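Side-chain contacts in Lmo0812 protein (Listeria monocytogenes serovar 1/2a, PDB 4YF1), which probably acts as a metal-dependent pyrophosphohydrolase of the HD-domain superfamily, perhaps removing the 3'-diphosphate from guanosine-3',5'-bis(diphosphate): residues 41-46 against 113-118; 101-106 against 158-163; 120-125 against 171-176. All coordinates share one frame; numbering follows the deposited sequence.

Contact 1: residues 41-46 against 113-118; sequences RILRRA and EKALIV
Leu43 makes all the close contacts from residues 41-46, and its two methyl groups go to different partners on 113-118. CD2 rests on Ala115, 3.9 Å from CB. The other methyl, CD1, meets Leu116 CD2 at 3.9 Å, and the two leucine side chains cross at about a right angle. In Leu116 the CA-CB bond points away from the other helix; with CG anti to the carbonyl carbon (chi1 -75°), it is the branch at CG that brings CD2 back to the contact.

Against the backbone, Leu43 CD2 also lies 3.7 Å from Ala115 O, a methyl packed on a carbonyl oxygen; no hydrogen bond joins the segments. The CA atoms of Leu43 and Ala115 are 7.4 Å apart, close enough for a methyl-to-methyl contact. This is helix-to-helix packing inside the all-helical HD domain: the end of helix 35-45 against helix 111-132, with Phe48 also touching Ala115 and Ala119 extending the surface under Leu43.

Within 41-46, the aliphatic CD of Arg45 lies over the centre of one face of the Arg41 guanidinium, 3.4 Å above its plane. In the second subunit, Glu50 forms a long, weak ion pair with Arg44.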
# COMPACT_ATOMS: atom_id res chain seq x y z
N ARG A 41 2.39 7.52 -4.48
CA ARG A 41 2.65 8.95 -4.36
C ARG A 41 2.04 9.78 -5.49
O ARG A 41 1.45 10.84 -5.25
CB ARG A 41 4.17 9.21 -4.24
CG ARG A 41 4.59 10.66 -4.29
CD ARG A 41 6.08 10.88 -4.08
NE ARG A 41 6.41 12.27 -4.33
CZ ARG A 41 6.50 12.81 -5.54
NH1 ARG A 41 6.42 12.05 -6.65
NH2 ARG A 41 6.77 14.11 -5.65
N ILE A 42 2.21 9.33 -6.73
CA ILE A 42 1.62 10.02 -7.88
C ILE A 42 0.09 10.11 -7.69
O ILE A 42 -0.49 11.14 -7.86
CB ILE A 42 1.94 9.28 -9.18
CG1 ILE A 42 3.43 9.43 -9.50
CG2 ILE A 42 1.10 9.82 -10.31
CD1 ILE A 42 3.97 8.39 -10.46
N LEU A 43 -0.52 9.03 -7.30
CA LEU A 43 -1.99 9.01 -7.11
C LEU A 43 -2.46 9.90 -5.94
O LEU A 43 -3.47 10.60 -6.07
CB LEU A 43 -2.49 7.58 -6.96
CG LEU A 43 -2.32 6.72 -8.23
CD1 LEU A 43 -2.42 5.24 -7.93
CD2 LEU A 43 -3.35 7.11 -9.29
N ARG A 44 -1.71 9.87 -4.84
CA ARG A 44 -2.05 10.66 -3.63
C ARG A 44 -1.93 12.12 -3.96
O ARG A 44 -2.84 12.92 -3.67
CB ARG A 44 -1.14 10.26 -2.44
CG ARG A 44 -1.28 11.14 -1.20
CD ARG A 44 -0.47 10.65 -0.01
NE ARG A 44 0.89 10.22 -0.36
CZ ARG A 44 1.29 8.96 -0.51
NH1 ARG A 44 2.56 8.70 -0.83
NH2 ARG A 44 0.43 7.96 -0.38
N ARG A 45 -0.84 12.49 -4.62
CA ARG A 45 -0.63 13.88 -4.98
C ARG A 45 -1.66 14.40 -5.96
O ARG A 45 -1.85 15.61 -6.06
CB ARG A 45 0.80 14.08 -5.53
CG ARG A 45 1.85 14.02 -4.44
CD ARG A 45 3.23 14.02 -5.06
NE ARG A 45 3.52 15.25 -5.79
CZ ARG A 45 3.94 16.39 -5.23
NH1 ARG A 45 4.06 16.53 -3.91
NH2 ARG A 45 4.22 17.44 -6.02
N ALA A 46 -2.30 13.50 -6.70
CA ALA A 46 -3.30 13.91 -7.68
C ALA A 46 -4.68 14.05 -7.00
O ALA A 46 -5.62 14.35 -7.65
CB ALA A 46 -3.41 12.92 -8.82
N GLU A 113 -9.88 4.19 -12.69
CA GLU A 113 -9.28 3.09 -13.48
C GLU A 113 -8.24 3.61 -14.44
O GLU A 113 -7.20 2.97 -14.60
CB GLU A 113 -10.38 2.31 -14.20
CG GLU A 113 -11.35 1.68 -13.19
CD GLU A 113 -12.63 1.14 -13.80
OE1 GLU A 113 -13.19 1.76 -14.75
OE2 GLU A 113 -13.11 0.10 -13.27
N LYS A 114 -8.52 4.73 -15.09
CA LYS A 114 -7.54 5.36 -16.01
C LYS A 114 -6.31 5.82 -15.25
O LYS A 114 -5.18 5.58 -15.65
CB LYS A 114 -8.17 6.58 -16.70
CG LYS A 114 -9.27 6.22 -17.68
CD LYS A 114 -10.01 7.46 -18.12
CE LYS A 114 -10.95 7.21 -19.31
NZ LYS A 114 -10.23 7.50 -20.58
N ALA A 115 -6.53 6.39 -14.07
CA ALA A 115 -5.41 6.92 -13.30
C ALA A 115 -4.45 5.82 -12.83
O ALA A 115 -3.24 6.04 -12.79
CB ALA A 115 -5.92 7.73 -12.10
N LEU A 116 -4.99 4.65 -12.50
CA LEU A 116 -4.17 3.54 -12.05
C LEU A 116 -3.21 3.09 -13.14
O LEU A 116 -2.01 2.80 -12.88
CB LEU A 116 -5.05 2.38 -11.66
CG LEU A 116 -5.73 2.64 -10.32
CD1 LEU A 116 -6.96 1.73 -10.24
CD2 LEU A 116 -4.76 2.39 -9.18
N ILE A 117 -3.73 3.04 -14.35
CA ILE A 117 -2.91 2.63 -15.51
C ILE A 117 -1.88 3.70 -15.83
O ILE A 117 -0.70 3.36 -16.04
CB ILE A 117 -3.77 2.36 -16.75
CG1 ILE A 117 -4.66 1.13 -16.52
CG2 ILE A 117 -2.87 2.14 -17.99
CD1 ILE A 117 -5.74 0.88 -17.56
N VAL A 118 -2.29 4.96 -15.94
CA VAL A 118 -1.32 6.01 -16.32
C VAL A 118 -0.21 6.19 -15.26
O VAL A 118 0.96 6.30 -15.61
CB VAL A 118 -1.99 7.32 -16.69
CG1 VAL A 118 -1.00 8.37 -17.06
CG2 VAL A 118 -3.02 7.14 -17.80

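Contact 2: residues 101-106 against 158-163; sequences HTIEQV and KNNMEY
Where helix 147-160 gives way to a type I beta turn running from Asn160 to Tyr163, it packs against helix 95-108 of the HD-domain helical bundle. Val106 and Ile103, one helical turn apart, supply that helix's side of the contact, and Asn160 and Met161 (a selenomethionine) supply the other. The backbones come close here, with the CA atoms of Val106 and Met161 5.2 Å apart.

Val106 straddles the start of the turn. Its CG1 is 3.9 Å from Asn160 CB, the two side chains crossing at about a right angle, while its CG2 is 3.9 Å from Met161 CB. Val106 and Met161 lie side by side and point the same way. With CG held between the backbone N and the carbonyl carbon (chi1 66°), the extended Met161 chain then runs away from helix 95-108 toward Phe174 and Tyr177 of helix 172-184, so that CB does the touching.

No hydrogen bond crosses between the segments, although Asn160 places an amide among apolar groups. Both ends of that amide are engaged: ND2 donates to Gly156 O, one helical turn back, and OD1 accepts from Arg107 NE, just beyond Val106. These two bonds fix the rotation of the amide. A further polar clasp comes from Lys114, whose NZ bonds to the carbonyl oxygens of Val106, Arg107, Met161 and Tyr163. Over the Asn160 amide, Ile103 crosses at a slant and lays its CG2 methyl 3.6 Å from ND2.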
# COMPACT_ATOMS: atom_id res chain seq x y z
N HIS A 101 -5.36 -5.02 -24.48
CA HIS A 101 -6.45 -5.00 -23.51
C HIS A 101 -6.28 -3.82 -22.55
O HIS A 101 -7.27 -3.22 -22.13
CB HIS A 101 -6.60 -6.32 -22.77
CG HIS A 101 -7.01 -7.46 -23.64
ND1 HIS A 101 -6.71 -8.77 -23.34
CD2 HIS A 101 -7.61 -7.48 -24.85
CE1 HIS A 101 -7.16 -9.56 -24.30
NE2 HIS A 101 -7.69 -8.80 -25.24
N THR A 102 -5.04 -3.49 -22.22
CA THR A 102 -4.79 -2.32 -21.35
C THR A 102 -5.15 -0.99 -22.04
O THR A 102 -5.75 -0.08 -21.40
CB THR A 102 -3.39 -2.36 -20.79
OG1 THR A 102 -3.28 -3.50 -19.95
CG2 THR A 102 -3.04 -1.11 -19.98
N ILE A 103 -4.85 -0.88 -23.33
CA ILE A 103 -5.23 0.31 -24.11
C ILE A 103 -6.76 0.48 -24.13
O ILE A 103 -7.26 1.61 -23.86
CB ILE A 103 -4.65 0.26 -25.54
CG1 ILE A 103 -3.13 0.38 -25.43
CG2 ILE A 103 -5.23 1.36 -26.43
CD1 ILE A 103 -2.39 -0.01 -26.72
N GLU A 104 -7.51 -0.62 -24.34
CA GLU A 104 -8.96 -0.54 -24.33
C GLU A 104 -9.46 -0.08 -22.94
O GLU A 104 -10.40 0.72 -22.84
CB GLU A 104 -9.63 -1.90 -24.72
CG GLU A 104 -11.19 -1.90 -24.60
CD GLU A 104 -11.87 -3.26 -24.84
OE1 GLU A 104 -11.17 -4.29 -25.01
OE2 GLU A 104 -13.11 -3.30 -24.88
N GLN A 105 -8.84 -0.61 -21.89
CA GLN A 105 -9.23 -0.26 -20.53
C GLN A 105 -8.92 1.22 -20.18
O GLN A 105 -9.77 1.91 -19.52
CB GLN A 105 -8.60 -1.23 -19.54
CG GLN A 105 -8.85 -0.96 -18.09
CD GLN A 105 -10.26 -1.25 -17.68
OE1 GLN A 105 -11.07 -1.77 -18.45
NE2 GLN A 105 -10.54 -0.96 -16.44
N VAL A 106 -7.78 1.74 -20.65
CA VAL A 106 -7.45 3.14 -20.41
C VAL A 106 -8.37 4.02 -21.23
O VAL A 106 -8.68 5.15 -20.80
CB VAL A 106 -5.96 3.48 -20.60
CG1 VAL A 106 -5.67 3.86 -22.04
CG2 VAL A 106 -5.53 4.63 -19.68
N LYS A 158 -1.11 6.97 -24.16
CA LYS A 158 -1.15 8.42 -24.30
C LYS A 158 -2.33 8.91 -25.13
O LYS A 158 -3.03 9.86 -24.72
CB LYS A 158 0.18 8.97 -24.82
CG LYS A 158 0.11 10.41 -25.30
CD LYS A 158 1.41 10.80 -25.96
CE LYS A 158 1.20 11.88 -27.00
NZ LYS A 158 0.41 11.37 -28.17
N ASN A 159 -2.61 8.26 -26.26
CA ASN A 159 -3.70 8.71 -27.14
C ASN A 159 -5.10 8.29 -26.72
O ASN A 159 -6.05 8.72 -27.34
CB ASN A 159 -3.42 8.27 -28.57
CG ASN A 159 -2.23 8.99 -29.15
OD1 ASN A 159 -1.95 10.11 -28.74
ND2 ASN A 159 -1.49 8.35 -30.05
N ASN A 160 -5.22 7.45 -25.70
CA ASN A 160 -6.54 6.99 -25.26
C ASN A 160 -6.89 7.38 -23.82
O ASN A 160 -8.09 7.43 -23.48
CB ASN A 160 -6.63 5.47 -25.45
CG ASN A 160 -6.83 5.10 -26.91
OD1 ASN A 160 -7.94 5.17 -27.42
ND2 ASN A 160 -5.76 4.71 -27.59
N MSE A 161 -5.89 7.76 -23.03
CA MSE A 161 -6.13 8.07 -21.60
C MSE A 161 -7.12 9.19 -21.34
O MSE A 161 -7.81 9.17 -20.32
CB MSE A 161 -4.82 8.31 -20.86
CG MSE A 161 -4.13 9.57 -21.37
SE MSE A 161 -2.37 9.80 -20.54
CE MSE A 161 -1.97 11.48 -21.44
N GLU A 162 -7.22 10.17 -22.25
CA GLU A 162 -8.19 11.30 -22.06
C GLU A 162 -9.61 11.06 -22.59
O GLU A 162 -10.53 11.84 -22.28
CB GLU A 162 -7.65 12.59 -22.67
CG GLU A 162 -6.35 13.04 -22.02
CD GLU A 162 -5.90 14.42 -22.46
OE1 GLU A 162 -6.52 15.02 -23.38
OE2 GLU A 162 -4.94 14.93 -21.85
N TYR A 163 -9.81 9.96 -23.29
CA TYR A 163 -11.09 9.66 -23.91
C TYR A 163 -12.24 9.64 -22.89
O TYR A 163 -12.19 8.92 -21.89
CB TYR A 163 -11.07 8.33 -24.64
CG TYR A 163 -12.32 8.10 -25.48
CD1 TYR A 163 -12.48 8.75 -26.71
CD2 TYR A 163 -13.35 7.27 -25.04
CE1 TYR A 163 -13.63 8.58 -27.48
CE2 TYR A 163 -14.50 7.08 -25.81
CZ TYR A 163 -14.63 7.74 -27.02
OH TYR A 163 -15.76 7.59 -27.79

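Contact 3: residues 120-125 against 171-176; sequences DKLDNL and PPFFDE
The CA atoms of Leu122 and Glu176 stand 7.5 Å apart, the nearest CA pair between residues 120-125, on helix 111-132 of the HD domain, and residues 171-176, which lead into the first turn of helix 172-184. Pro171 precedes that turn, and Phe174 N bonds back to Pro171 O. No hydrogen bond spans the segments.

Leu122 carries the contact. Its CG lies anti to the backbone N (chi1 177°), sending the branched end toward helix 172-184. CD2 packs mainly on Phe173, 3.8 Å from CB, and reaches the ring obliquely near CD1. Leu122 CD1 takes Glu176, 4.0 Å from CB, so the aliphatic base of this exposed acid borders the apolar patch. Ile42 and Leu180 also touch Leu122.

On another side of helix 111-132, Asp120 belongs to a set of side chains consistent with an HD-type H...HD...D metal site, to which no metal is bound here. Its OD1 bonds to His35 NE2, and its OD2 to His87 NE2. Asp123 is the second carboxylate on His35, bonding ND1 through OD2. Lys121 NZ makes a salt bridge with Asp120 OD2 at 3.0 Å, meeting that oxygen nearly along its C-O axis.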
# COMPACT_ATOMS: atom_id res chain seq x y z
N ASP A 120 0.99 3.96 -13.20
CA ASP A 120 1.87 2.81 -13.34
C ASP A 120 2.84 3.04 -14.52
O ASP A 120 4.05 2.83 -14.38
CB ASP A 120 1.04 1.56 -13.60
CG ASP A 120 1.90 0.32 -13.90
OD1 ASP A 120 2.75 -0.04 -13.06
OD2 ASP A 120 1.70 -0.31 -14.95
N LYS A 121 2.32 3.48 -15.65
CA LYS A 121 3.19 3.73 -16.86
C LYS A 121 4.13 4.89 -16.68
O LYS A 121 5.22 4.89 -17.22
CB LYS A 121 2.36 3.97 -18.11
CG LYS A 121 2.04 2.70 -18.83
CD LYS A 121 1.20 1.79 -18.01
CE LYS A 121 1.62 0.36 -18.26
NZ LYS A 121 0.55 -0.51 -17.69
N LEU A 122 3.66 5.91 -15.99
CA LEU A 122 4.48 7.08 -15.72
C LEU A 122 5.72 6.74 -14.91
O LEU A 122 6.82 7.13 -15.29
CB LEU A 122 3.65 8.18 -15.01
CG LEU A 122 4.39 9.46 -14.59
CD1 LEU A 122 5.17 10.13 -15.69
CD2 LEU A 122 3.43 10.48 -13.95
N ASP A 123 5.56 6.00 -13.81
CA ASP A 123 6.74 5.65 -13.04
C ASP A 123 7.70 4.78 -13.88
O ASP A 123 8.91 4.95 -13.78
CB ASP A 123 6.40 4.93 -11.75
CG ASP A 123 7.63 4.67 -10.90
OD1 ASP A 123 8.29 5.64 -10.43
OD2 ASP A 123 7.94 3.49 -10.67
N ASN A 124 7.15 3.85 -14.67
CA ASN A 124 7.97 2.99 -15.56
C ASN A 124 8.79 3.82 -16.55
O ASN A 124 9.99 3.64 -16.66
CB ASN A 124 7.10 1.99 -16.35
CG ASN A 124 6.51 0.88 -15.49
OD1 ASN A 124 6.89 0.69 -14.33
ND2 ASN A 124 5.57 0.12 -16.08
N LEU A 125 8.13 4.72 -17.30
CA LEU A 125 8.85 5.58 -18.26
C LEU A 125 9.83 6.55 -17.61
O LEU A 125 10.87 6.90 -18.21
CB LEU A 125 7.94 6.34 -19.22
CG LEU A 125 7.19 5.57 -20.28
CD1 LEU A 125 6.73 6.58 -21.30
CD2 LEU A 125 8.07 4.51 -20.93
N PRO A 171 -6.02 14.50 -14.61
CA PRO A 171 -4.96 14.82 -13.64
C PRO A 171 -3.69 15.44 -14.26
O PRO A 171 -3.29 15.05 -15.36
CB PRO A 171 -4.63 13.46 -13.00
CG PRO A 171 -5.80 12.60 -13.29
CD PRO A 171 -6.43 13.08 -14.56
N PRO A 172 -3.05 16.39 -13.54
CA PRO A 172 -1.81 16.98 -14.07
C PRO A 172 -0.76 15.93 -14.46
O PRO A 172 -0.05 16.13 -15.42
CB PRO A 172 -1.31 17.83 -12.91
CG PRO A 172 -2.57 18.26 -12.19
CD PRO A 172 -3.54 17.12 -12.35
N PHE A 173 -0.68 14.81 -13.73
CA PHE A 173 0.32 13.80 -14.07
C PHE A 173 0.11 13.16 -15.44
O PHE A 173 1.07 12.60 -15.99
CB PHE A 173 0.55 12.74 -12.96
CG PHE A 173 -0.53 11.69 -12.83
CD1 PHE A 173 -0.49 10.52 -13.59
CD2 PHE A 173 -1.55 11.83 -11.87
CE1 PHE A 173 -1.43 9.51 -13.44
CE2 PHE A 173 -2.50 10.83 -11.72
CZ PHE A 173 -2.46 9.67 -12.49
N PHE A 174 -1.10 13.26 -16.01
CA PHE A 174 -1.35 12.71 -17.38
C PHE A 174 -0.45 13.44 -18.39
O PHE A 174 0.11 12.81 -19.30
CB PHE A 174 -2.82 12.85 -17.79
CG PHE A 174 -3.73 11.76 -17.28
CD1 PHE A 174 -3.52 11.13 -16.07
CD2 PHE A 174 -4.88 11.42 -18.01
CE1 PHE A 174 -4.38 10.16 -15.62
CE2 PHE A 174 -5.73 10.42 -17.58
CZ PHE A 174 -5.48 9.79 -16.39
N ASP A 175 -0.29 14.75 -18.20
CA ASP A 175 0.56 15.61 -19.04
C ASP A 175 2.05 15.21 -18.91
O ASP A 175 2.78 15.24 -19.90
CB ASP A 175 0.38 17.10 -18.67
CG ASP A 175 -1.05 17.61 -18.91
OD1 ASP A 175 -1.71 17.11 -19.85
OD2 ASP A 175 -1.51 18.51 -18.17
N GLU A 176 2.47 14.81 -17.71
CA GLU A 176 3.86 14.37 -17.47
C GLU A 176 4.11 13.08 -18.27
O GLU A 176 5.16 12.91 -18.87
CB GLU A 176 4.19 14.04 -16.02
CG GLU A 176 4.14 15.19 -15.06
CD GLU A 176 4.33 14.73 -13.63
OE1 GLU A 176 5.35 14.03 -13.36
OE2 GLU A 176 3.48 15.11 -12.78

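In the fold
Helix 111-132 serves contacts 1 and 3, whose centres are about 8 Å apart, and Phe173 joins them: its CG lies 3.5 Å from Ile42 CG2 and its CE2 3.7 Å from Ala46 CB. Contact 2 sits farther off, its centre about 14 Å from that of contact 1 and 13 Å from that of contact 3. It connects to contact 1 through Lys114, whose NZ is 2.8 Å from Val106 O, and to contact 3 through Met161 CE, 3.3 Å from Phe174 O. The putative HD site adjoins this framework: contact 3 includes Asp120, and the Leu116 side chain of contact 1 lies near the site's residues without touching them.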